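Local coordinates for uncharacterized protein (Leishmania major, PDB 2B4W) that is of unknown function but belongs to a family in the beta-fructosidase clan, and probably shares the five-bladed beta-propeller fold of that clan, at residues S200-C205 against K298-I303; C33-S38 against Q194-S199; F229-D232 against A237-G240; S267-R272 against D294-G299; I135-L138 against R144-V147. All blocks are in the same frame, centred on the assembly; numbering follows the deposited sequence.

From the N terminus, the first contact to open is interaction 2: residues 33-38 meet 194-199, closing a long loop across the middle of the molecule. Within that loop lies interaction 5, a local hairpin of strands 136-139 and 145-149. Directly after it, interaction 1 opens at 200-205 and closes only at 298-303. That span takes in interaction 3, the hairpin of 229-232 and 237-240; interaction 4 opens within it at 267-272 and ends on the same stretch, sharing Lys298 and Gly299. Interactions 1, 2 and 3 all reach one five-stranded sheet; interaction 4 ties strand 264-271 to the loop beside that sheet.

Interaction 1. Residues S200-C205 against K298-I303; sequences SGKVGC and KGHGTI
Ser200 puts both its side-chain atoms against the carbonyl oxygen of His300. Ser200 CB comes to 3.2 Å from His300 O, and the hydroxyl donates a hydrogen bond from Ser200 OG to His300 O of 2.5 Å, short enough that the exact length deserves caution. With chi1 at 44°, OG sits in the crowded position between the serine's own N and carbonyl carbon, where it faces the loop. Alongside, Gly301 passes close to the serine backbone, its CA 5.4 Å from Ser200 CA, and having no side chain it leaves that approach clear. Residues 200-202 form the tight connection between strands 188-198 and 203-211, the first hairpin of what looks like a four-stranded propeller blade; segment 298-303 runs past this turn on its way to strand 303-304, which adds to the blade beside strand 188-198. Lys202 supplies the second touch, a loose one: its CD lies obliquely to the imidazole, 4.3 Å from His300 CD2. The lysine amine continues toward Asp232, with which it makes a weak, long ion pair. His300 ND1 has a weak hydrogen bond to Phe297 O, which may help to set the ring's rotation, while the ring packs on Val230 and His300 CB on Leu198.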
# COMPACT_ATOMS: atom_id res chain seq x y z
N SER A 200 -15.18 5.46 13.65
CA SER A 200 -15.37 4.62 14.81
C SER A 200 -14.18 4.59 15.77
O SER A 200 -14.31 4.10 16.89
CB SER A 200 -15.66 3.18 14.36
OG SER A 200 -14.79 2.80 13.32
N GLY A 201 -13.04 5.08 15.30
CA GLY A 201 -11.82 5.03 16.08
C GLY A 201 -11.00 3.79 15.77
O GLY A 201 -9.84 3.62 16.14
N LYS A 202 -11.61 2.88 15.05
CA LYS A 202 -11.09 1.66 14.52
C LYS A 202 -10.22 1.97 13.29
O LYS A 202 -10.20 3.08 12.78
CB LYS A 202 -12.16 0.65 14.08
CG LYS A 202 -13.11 0.26 15.20
CD LYS A 202 -13.73 -1.10 14.94
CE LYS A 202 -14.62 -1.55 16.10
NZ LYS A 202 -15.06 -0.42 16.97
N VAL A 203 -9.50 0.95 12.85
CA VAL A 203 -8.57 1.13 11.73
C VAL A 203 -8.93 0.25 10.54
O VAL A 203 -8.94 -0.97 10.64
CB VAL A 203 -7.13 0.85 12.17
CG1 VAL A 203 -6.19 0.95 10.97
CG2 VAL A 203 -6.69 1.80 13.27
N GLY A 204 -9.21 0.90 9.43
CA GLY A 204 -9.42 0.27 8.16
C GLY A 204 -8.10 -0.03 7.48
O GLY A 204 -7.35 0.87 7.11
N CYS A 205 -7.78 -1.32 7.30
CA CYS A 205 -6.59 -1.63 6.51
C CYS A 205 -6.92 -2.24 5.15
O CYS A 205 -7.81 -3.10 4.97
CB CYS A 205 -5.65 -2.58 7.25
SG CYS A 205 -5.31 -2.13 8.96
N LYS A 298 -17.65 -1.23 5.47
CA LYS A 298 -19.07 -1.04 5.74
C LYS A 298 -19.43 -1.46 7.17
O LYS A 298 -19.06 -2.51 7.66
CB LYS A 298 -19.92 -1.80 4.72
N GLY A 299 -20.17 -0.57 7.82
CA GLY A 299 -20.60 -0.80 9.18
C GLY A 299 -19.56 -0.42 10.21
O GLY A 299 -19.84 -0.48 11.40
N HIS A 300 -18.35 -0.01 9.80
CA HIS A 300 -17.40 0.35 10.85
C HIS A 300 -17.06 1.83 10.78
O HIS A 300 -16.03 2.28 11.27
CB HIS A 300 -16.14 -0.50 10.77
CG HIS A 300 -16.29 -1.97 10.91
ND1 HIS A 300 -16.41 -2.81 9.82
CD2 HIS A 300 -16.33 -2.77 12.00
CE1 HIS A 300 -16.52 -4.06 10.24
NE2 HIS A 300 -16.48 -4.06 11.56
N GLY A 301 -17.95 2.59 10.17
CA GLY A 301 -17.75 4.01 10.02
C GLY A 301 -17.05 4.37 8.72
O GLY A 301 -16.61 3.50 7.98
N THR A 302 -16.99 5.67 8.49
CA THR A 302 -16.39 6.39 7.41
C THR A 302 -14.93 6.72 7.67
O THR A 302 -14.46 6.80 8.81
CB THR A 302 -17.13 7.74 7.16
OG1 THR A 302 -17.08 8.57 8.34
CG2 THR A 302 -18.60 7.47 6.85
N ILE A 303 -14.23 6.94 6.56
CA ILE A 303 -12.84 7.37 6.63
C ILE A 303 -12.70 8.84 7.06
O ILE A 303 -13.34 9.76 6.56
CB ILE A 303 -12.08 7.19 5.31
CG1 ILE A 303 -11.97 5.70 4.94
CG2 ILE A 303 -10.74 7.92 5.37
CD1 ILE A 303 -11.78 5.44 3.46

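Interaction 2. Residues C33-S38 against Q194-S199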
# COMPACT_ATOMS: atom_id res chain seq x y z
N CYS A 33 2.55 0.77 -6.65
CA CYS A 33 2.59 2.21 -6.40
C CYS A 33 2.20 2.52 -4.97
O CYS A 33 1.67 1.66 -4.25
CB CYS A 33 1.63 2.88 -7.37
SG CYS A 33 2.20 2.82 -9.10
N SER A 34 2.43 3.76 -4.55
CA SER A 34 1.79 4.23 -3.33
C SER A 34 0.30 4.42 -3.59
O SER A 34 -0.17 4.36 -4.73
CB SER A 34 2.34 5.57 -2.85
OG SER A 34 2.19 6.57 -3.81
N VAL A 35 -0.46 4.70 -2.54
CA VAL A 35 -1.84 5.15 -2.85
C VAL A 35 -1.75 6.49 -3.54
O VAL A 35 -0.82 7.28 -3.27
CB VAL A 35 -2.69 5.24 -1.57
CG1 VAL A 35 -2.10 6.30 -0.66
CG2 VAL A 35 -4.12 5.57 -1.92
N PRO A 36 -2.61 6.88 -4.46
CA PRO A 36 -2.52 8.28 -4.91
C PRO A 36 -2.72 9.29 -3.79
O PRO A 36 -3.25 8.98 -2.73
CB PRO A 36 -3.70 8.37 -5.91
CG PRO A 36 -3.76 6.96 -6.43
CD PRO A 36 -3.66 6.14 -5.17
N PHE A 37 -2.31 10.54 -4.04
CA PHE A 37 -2.42 11.59 -3.03
C PHE A 37 -2.57 12.90 -3.80
O PHE A 37 -2.49 12.83 -5.03
CB PHE A 37 -1.22 11.68 -2.09
CG PHE A 37 0.11 11.97 -2.77
CD1 PHE A 37 0.85 10.96 -3.38
CD2 PHE A 37 0.63 13.24 -2.79
CE1 PHE A 37 2.06 11.25 -3.99
CE2 PHE A 37 1.83 13.55 -3.38
CZ PHE A 37 2.56 12.54 -3.98
N SER A 38 -2.77 14.02 -3.13
CA SER A 38 -2.82 15.29 -3.87
C SER A 38 -1.83 16.29 -3.29
O SER A 38 -1.56 16.30 -2.09
CB SER A 38 -4.25 15.85 -3.83
OG SER A 38 -4.26 17.10 -3.18
N GLN A 194 -1.97 0.00 3.10
CA GLN A 194 -2.46 1.32 3.48
C GLN A 194 -3.48 1.16 4.60
O GLN A 194 -4.45 0.39 4.43
CB GLN A 194 -3.03 2.07 2.27
CG GLN A 194 -3.30 3.56 2.49
CD GLN A 194 -2.00 4.33 2.54
OE1 GLN A 194 -1.03 3.94 1.90
NE2 GLN A 194 -1.95 5.41 3.30
N ALA A 195 -3.22 1.87 5.69
CA ALA A 195 -4.12 2.00 6.84
C ALA A 195 -4.84 3.35 6.86
O ALA A 195 -4.34 4.42 6.54
CB ALA A 195 -3.39 1.78 8.16
N TYR A 196 -6.10 3.28 7.27
CA TYR A 196 -7.04 4.38 7.33
C TYR A 196 -7.67 4.50 8.72
O TYR A 196 -7.96 3.46 9.31
CB TYR A 196 -8.19 4.19 6.33
CG TYR A 196 -7.67 4.13 4.90
CD1 TYR A 196 -7.15 2.98 4.36
CD2 TYR A 196 -7.70 5.28 4.11
CE1 TYR A 196 -6.68 2.93 3.05
CE2 TYR A 196 -7.22 5.25 2.82
CZ TYR A 196 -6.72 4.07 2.30
OH TYR A 196 -6.24 4.06 1.01
N LEU A 197 -7.86 5.74 9.17
CA LEU A 197 -8.62 5.97 10.39
C LEU A 197 -10.10 6.12 10.05
O LEU A 197 -10.48 6.90 9.19
CB LEU A 197 -8.16 7.23 11.13
CG LEU A 197 -9.03 7.68 12.31
CD1 LEU A 197 -8.94 6.66 13.42
CD2 LEU A 197 -8.62 9.06 12.81
N LEU A 198 -10.91 5.35 10.76
CA LEU A 198 -12.35 5.36 10.61
C LEU A 198 -13.03 6.15 11.71
O LEU A 198 -12.57 6.19 12.85
CB LEU A 198 -12.87 3.91 10.65
CG LEU A 198 -12.22 2.97 9.63
CD1 LEU A 198 -12.87 1.58 9.65
CD2 LEU A 198 -12.32 3.58 8.24
N SER A 199 -14.16 6.77 11.41
CA SER A 199 -14.92 7.54 12.36
C SER A 199 -15.24 6.78 13.64
O SER A 199 -15.53 7.42 14.66
CB SER A 199 -16.24 8.00 11.72
OG SER A 199 -16.99 6.80 11.55
O HOH W 1 0.79 4.43 0.08
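In Val35, chi1 of 64° places CG1 between the backbone N and the carbonyl carbon, facing Gln194, and swings CG2 to the far side from N. In Gln194, CG is anti to N (chi1 -168°), and a bend at chi2 then turns the amide toward the valine. The two side chains meet at about a right angle, with Val35 CG1 packed on the amide at 3.6 Å from Gln194 OE1 and 3.8 Å from Gln194 CD. The other methyl serves a different residue: Val35 CG2 lies 3.9 Å from Tyr196 OH, the tyrosine reaching in from the opposite direction. The polar link is indirect. One water accepts from Val35 N at 2.9 Å and donates to Gln194 OE1 at 2.6 Å, joining backbone to amide just beside the methyl contact. Since Gln194 NE2 is hydrogen-bonded to Ile86 O, both ends of the amide are engaged and its flip is fixed. Tyr196 OH is likewise held, by Ile269 O. On the loop side, Ser34 OG donates to Val35 O at 3.1 Å from above the carbonyl plane and also bonds Tyr46 N, which helps to fix the shape of the chain next to the valine. All three touching residues are buried, and strand 188-198 is the first in chain order of its sheet, probably a blade; Gln194 reaching Ile86 while Tyr196 reaches Ile269 links three sheets, consistent with the inner strands converging at the middle of a beta-propeller.

Interaction 3. Residues F229-D232 against A237-G240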
# COMPACT_ATOMS: atom_id res chain seq x y z
N PHE A 229 -9.43 -5.59 6.17
CA PHE A 229 -9.95 -5.92 7.47
C PHE A 229 -10.02 -4.65 8.32
O PHE A 229 -9.47 -3.61 7.97
CB PHE A 229 -9.09 -6.97 8.19
CG PHE A 229 -7.64 -6.54 8.34
CD1 PHE A 229 -6.74 -6.81 7.32
CD2 PHE A 229 -7.19 -5.87 9.46
CE1 PHE A 229 -5.42 -6.40 7.45
CE2 PHE A 229 -5.89 -5.44 9.59
CZ PHE A 229 -5.01 -5.74 8.57
N VAL A 230 -10.71 -4.79 9.45
CA VAL A 230 -10.79 -3.67 10.38
C VAL A 230 -10.18 -4.14 11.70
O VAL A 230 -10.43 -5.27 12.13
CB VAL A 230 -12.22 -3.16 10.58
CG1 VAL A 230 -12.30 -2.07 11.62
CG2 VAL A 230 -12.76 -2.63 9.25
N LEU A 231 -9.40 -3.24 12.25
CA LEU A 231 -8.69 -3.44 13.49
C LEU A 231 -9.24 -2.53 14.58
O LEU A 231 -9.40 -1.34 14.36
CB LEU A 231 -7.19 -3.11 13.34
CG LEU A 231 -6.50 -2.89 14.69
CD1 LEU A 231 -6.30 -4.24 15.36
CD2 LEU A 231 -5.19 -2.13 14.56
N ASP A 232 -9.48 -3.14 15.74
CA ASP A 232 -9.71 -2.29 16.90
C ASP A 232 -8.38 -2.12 17.63
O ASP A 232 -7.86 -3.09 18.16
CB ASP A 232 -10.78 -2.88 17.82
CG ASP A 232 -11.19 -1.91 18.91
OD1 ASP A 232 -10.30 -1.49 19.68
OD2 ASP A 232 -12.39 -1.58 18.97
N ALA A 237 -9.01 -6.66 18.34
CA ALA A 237 -9.92 -7.53 17.60
C ALA A 237 -9.90 -7.24 16.09
O ALA A 237 -9.82 -6.08 15.70
CB ALA A 237 -11.35 -7.39 18.10
N ILE A 238 -9.99 -8.30 15.29
CA ILE A 238 -9.98 -8.24 13.83
C ILE A 238 -11.34 -8.64 13.26
O ILE A 238 -11.88 -9.70 13.56
CB ILE A 238 -8.90 -9.14 13.22
CG1 ILE A 238 -7.47 -8.85 13.69
CG2 ILE A 238 -8.98 -9.07 11.71
CD1 ILE A 238 -7.08 -7.40 13.51
N THR A 239 -11.92 -7.76 12.45
CA THR A 239 -13.23 -7.92 11.88
C THR A 239 -13.28 -7.50 10.42
O THR A 239 -12.41 -6.80 9.89
CB THR A 239 -14.27 -7.11 12.68
OG1 THR A 239 -13.93 -5.71 12.67
CG2 THR A 239 -14.31 -7.54 14.15
N GLY A 240 -14.36 -7.95 9.78
CA GLY A 240 -14.73 -7.54 8.43
C GLY A 240 -13.68 -7.94 7.41
O GLY A 240 -13.54 -7.36 6.33
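A beta hairpin, the last one of its five-stranded sheet, joins Phe229-Asp232 to Ala237-Gly240. Its strands run antiparallel with a strong twist, their directions 140° apart. Val230 and Thr239 form the hydrogen-bonded pair: Val230 N to Thr239 O is 2.7 Å, and Thr239 N to Val230 O is 2.9 Å. Nearer the turn, Asp232 N reaches Ala237 O at 3.0 Å. On the face carrying Val230 and Thr239, the threonine hydroxyl lies beside the valine, Thr239 OG1 3.7 Å from Val230 CB. The opposite face is apolar. Ile238, folded by chi1 and chi2 near -55°, brings its CD1 to 3.7 Å from Leu231 CD1, and its other branch puts CG2 4.1 Å from Phe229 CB. Asp232 turns its carboxylate away from Ala237 into the connection, where OD1 accepts from the backbone N of both Gln234 and Ser235 and so ties up the turn. Strand 238-245 is an edge strand of the sheet within the chain; strand 223-231 pairs on its own far side with strand 203-211, through Leu231 with Val203 and Phe229 with Cys205, while His300 of the loop before strand 303-304 packs against Thr239.

Interaction 4. Residues S267-R272 against D294-G299; sequences SGIVMR and DYPFKG
A Met-aromatic contact and a small apolar cluster join the end of strand 264-271 to the loop that follows strand 287-293. In Met271, present as selenomethionine, the bend at chi2 (44°) carries SE to the Tyr295 ring, 3.8 Å from Tyr295 CD1 and 3.9 Å from Tyr295 CE1. The selenium approaches obliquely, 59° off the ring normal, and lies nearest the CD1-CE1 bond, neither over the centre nor in the plane. Two residues earlier, Ile269 extends its longer branch (chi2 175°) straight into the loop: CD1 lies 3.8 Å from Phe297 CE2, the two side chains coming from opposite directions, and 4.3 Å from Pro296 CG. Strand 264-271 opens the meander that continues through strands 277-283 and 287-293, and strand 16-23 from near the N terminus adds to its far side, consistent with the ring closure of many beta-propellers, in which the two chain ends share a blade. A classic beta bulge, Ser267 and Gly268 facing Tyr280, precedes Ile269 on this strand. The loop is packed within itself as well. Pro296 CG stands 4.1 Å above the middle of the Phe297 ring, whose edge meets Tyr295 OH in plane, and Phe297 N sits over the rim of one Tyr295 face. Tyr295 OH is hydrogen-bonded to Gly301 O, which holds the far end of the ring. The Phe297 ring and the Tyr295 hydroxyl both meet Leu198, and Ile303 touches Ile269, Met271 and Tyr295.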
# COMPACT_ATOMS: atom_id res chain seq x y z
N SER A 267 -2.19 -1.12 -3.30
CA SER A 267 -1.57 0.20 -3.14
C SER A 267 -2.34 1.03 -2.10
O SER A 267 -1.79 1.49 -1.11
CB SER A 267 -1.50 0.93 -4.47
OG SER A 267 -0.77 0.17 -5.42
N GLY A 268 -3.64 1.18 -2.34
CA GLY A 268 -4.57 1.75 -1.36
C GLY A 268 -5.90 2.09 -2.00
O GLY A 268 -6.13 1.93 -3.21
N ILE A 269 -6.83 2.62 -1.20
CA ILE A 269 -8.09 3.08 -1.77
C ILE A 269 -8.23 4.60 -1.74
O ILE A 269 -7.64 5.31 -0.93
CB ILE A 269 -9.32 2.51 -1.03
CG1 ILE A 269 -9.27 2.90 0.42
CG2 ILE A 269 -9.46 1.02 -1.30
CD1 ILE A 269 -10.46 2.53 1.29
N VAL A 270 -9.06 5.08 -2.66
CA VAL A 270 -9.42 6.49 -2.69
C VAL A 270 -10.95 6.61 -2.57
O VAL A 270 -11.66 5.99 -3.36
CB VAL A 270 -8.93 7.18 -3.96
CG1 VAL A 270 -9.42 8.62 -4.04
CG2 VAL A 270 -7.41 7.16 -4.07
N MSE A 271 -11.44 7.39 -1.63
CA MSE A 271 -12.87 7.63 -1.47
C MSE A 271 -13.45 8.38 -2.66
O MSE A 271 -12.96 9.40 -3.13
CB MSE A 271 -13.10 8.41 -0.18
CG MSE A 271 -14.31 8.14 0.67
SE MSE A 271 -14.73 6.28 0.95
CE MSE A 271 -16.42 6.54 0.07
N ARG A 272 -14.57 7.88 -3.19
CA ARG A 272 -15.20 8.57 -4.31
C ARG A 272 -16.44 9.32 -3.83
O ARG A 272 -16.95 8.96 -2.77
CB ARG A 272 -15.63 7.58 -5.39
CG ARG A 272 -14.46 6.83 -6.04
CD ARG A 272 -14.97 5.63 -6.81
NE ARG A 272 -15.96 6.02 -7.80
CZ ARG A 272 -15.83 6.24 -9.09
NH1 ARG A 272 -14.68 6.10 -9.73
NH2 ARG A 272 -16.92 6.61 -9.77
N ASP A 294 -17.19 -1.47 -3.98
CA ASP A 294 -17.96 -1.01 -2.84
C ASP A 294 -17.01 -0.68 -1.68
O ASP A 294 -15.94 -1.29 -1.57
CB ASP A 294 -18.95 -2.06 -2.37
CG ASP A 294 -19.90 -2.50 -3.47
OD1 ASP A 294 -20.70 -1.65 -3.92
OD2 ASP A 294 -19.82 -3.67 -3.88
N TYR A 295 -17.45 0.27 -0.88
CA TYR A 295 -16.78 0.62 0.36
C TYR A 295 -16.50 -0.63 1.19
O TYR A 295 -17.40 -1.37 1.58
CB TYR A 295 -17.58 1.59 1.20
CG TYR A 295 -16.88 2.11 2.44
CD1 TYR A 295 -15.71 2.84 2.34
CD2 TYR A 295 -17.39 1.88 3.71
CE1 TYR A 295 -15.06 3.33 3.46
CE2 TYR A 295 -16.75 2.36 4.85
CZ TYR A 295 -15.59 3.09 4.71
OH TYR A 295 -14.94 3.57 5.82
N PRO A 296 -15.23 -0.87 1.47
CA PRO A 296 -14.90 -2.13 2.14
C PRO A 296 -14.85 -2.12 3.66
O PRO A 296 -14.41 -3.12 4.26
CB PRO A 296 -13.47 -2.34 1.59
CG PRO A 296 -12.91 -0.97 1.51
CD PRO A 296 -14.05 -0.06 1.15
N PHE A 297 -15.26 -1.08 4.35
CA PHE A 297 -15.27 -1.12 5.81
C PHE A 297 -16.69 -0.86 6.31
O PHE A 297 -16.89 -0.33 7.42
CB PHE A 297 -14.32 -0.10 6.42
CG PHE A 297 -12.93 -0.00 5.82
CD1 PHE A 297 -12.11 -1.12 5.75
CD2 PHE A 297 -12.44 1.19 5.32
CE1 PHE A 297 -10.84 -1.05 5.21
CE2 PHE A 297 -11.17 1.27 4.77
CZ PHE A 297 -10.36 0.14 4.70
N LYS A 298 -17.65 -1.23 5.47
CA LYS A 298 -19.07 -1.04 5.74
C LYS A 298 -19.43 -1.46 7.17
O LYS A 298 -19.06 -2.51 7.66
CB LYS A 298 -19.92 -1.80 4.72
N GLY A 299 -20.17 -0.57 7.82
CA GLY A 299 -20.60 -0.80 9.18
C GLY A 299 -19.56 -0.42 10.21
O GLY A 299 -19.84 -0.48 11.40

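Interaction 5. Residues I135-L138 against R144-V147; sequences IRVL and RLGV
Val137 and Val147 lie side by side at the apolar centre, pointing the same way, with Val137 CG1 3.9 Å from Val147 CG1. In Val147, chi1 of -169° sets CG1 anti to N, and from there the same methyl also meets Ile135 CG2 at 4.2 Å. On the other flank Leu145 folds its end inward, putting CD1 4.0 Å from Val137 CB. These two valines are a non-hydrogen-bonded antiparallel pair, and the backbones come close there: Val137 CA is 3.2 Å from Gly146 O in a CA-H...O contact. One step on, Leu138 and Gly146 make the hydrogen-bonded pair. Leu138 N donates to Gly146 O at 3.1 Å; the return bond, Gly146 N to Leu138 O, is shorter at 2.8 Å but bent, with an N-H...O angle of 139°. The polar edge begins with Arg136, which curls back on the residue before it: NH1 donates to Ile135 O at 2.9 Å, with the oxygen lying in the guanidinium plane, though the donor stands well above the carbonyl plane. NE of the same arginine bonds Asn193 O, and the group makes a cation-pi contact with Tyr85, so several partners fix it. At the exposed end of the hairpin Arg144 is salt-bridged to Asp142. Strand 136-139 is one edge of its four-stranded sheet, and strand 145-149 pairs onward with strand 159-164. Val137 packs on Ala87 and Ile89 of strand 84-89, whereas Leu138 packs on Ala195 of strand 188-198, so the hairpin sits between the sheets that precede and follow it.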
# COMPACT_ATOMS: atom_id res chain seq x y z
N ILE A 135 6.09 -2.57 6.56
CA ILE A 135 5.83 -1.75 7.73
C ILE A 135 5.07 -0.48 7.34
O ILE A 135 5.50 0.19 6.39
CB ILE A 135 7.12 -1.32 8.47
CG1 ILE A 135 8.03 -2.47 8.89
CG2 ILE A 135 6.74 -0.43 9.67
CD1 ILE A 135 9.53 -2.23 8.81
N ARG A 136 3.99 -0.19 8.06
CA ARG A 136 3.04 0.87 7.78
C ARG A 136 2.57 1.60 9.03
O ARG A 136 2.50 1.08 10.14
CB ARG A 136 1.76 0.37 7.09
CG ARG A 136 1.92 -0.26 5.73
CD ARG A 136 2.74 0.62 4.81
NE ARG A 136 2.91 0.08 3.47
CZ ARG A 136 3.94 -0.60 3.00
NH1 ARG A 136 5.00 -0.90 3.75
NH2 ARG A 136 3.94 -1.02 1.75
N VAL A 137 2.21 2.87 8.81
CA VAL A 137 1.74 3.67 9.93
C VAL A 137 0.50 4.47 9.56
O VAL A 137 0.22 4.61 8.37
CB VAL A 137 2.80 4.69 10.41
CG1 VAL A 137 4.12 3.99 10.68
CG2 VAL A 137 3.02 5.81 9.38
N LEU A 138 -0.11 5.00 10.61
CA LEU A 138 -1.13 6.01 10.54
C LEU A 138 -1.27 6.75 11.88
O LEU A 138 -0.86 6.32 12.94
CB LEU A 138 -2.50 5.49 10.15
CG LEU A 138 -3.44 4.62 10.97
CD1 LEU A 138 -4.12 5.17 12.19
CD2 LEU A 138 -4.62 4.27 10.03
N ARG A 144 -2.22 9.67 18.41
CA ARG A 144 -0.96 8.92 18.51
C ARG A 144 -0.77 8.09 17.25
O ARG A 144 -1.62 8.13 16.34
CB ARG A 144 -0.94 8.07 19.78
CG ARG A 144 -0.88 8.85 21.08
CD ARG A 144 -0.85 7.90 22.28
NE ARG A 144 -2.18 7.34 22.55
CZ ARG A 144 -2.43 6.23 23.22
NH1 ARG A 144 -1.46 5.50 23.74
NH2 ARG A 144 -3.69 5.82 23.40
N LEU A 145 0.33 7.34 17.20
CA LEU A 145 0.75 6.65 15.99
C LEU A 145 0.52 5.15 16.05
O LEU A 145 1.10 4.43 16.85
CB LEU A 145 2.24 6.95 15.74
CG LEU A 145 2.82 6.47 14.42
CD1 LEU A 145 2.52 7.43 13.28
CD2 LEU A 145 4.33 6.28 14.54
N GLY A 146 -0.37 4.66 15.18
CA GLY A 146 -0.49 3.22 15.01
C GLY A 146 0.59 2.70 14.08
O GLY A 146 0.86 3.28 13.02
N VAL A 147 1.24 1.61 14.48
CA VAL A 147 2.27 1.04 13.61
C VAL A 147 2.04 -0.45 13.39
O VAL A 147 1.84 -1.24 14.31
CB VAL A 147 3.70 1.27 14.13
CG1 VAL A 147 4.71 0.90 13.04
CG2 VAL A 147 3.92 2.71 14.59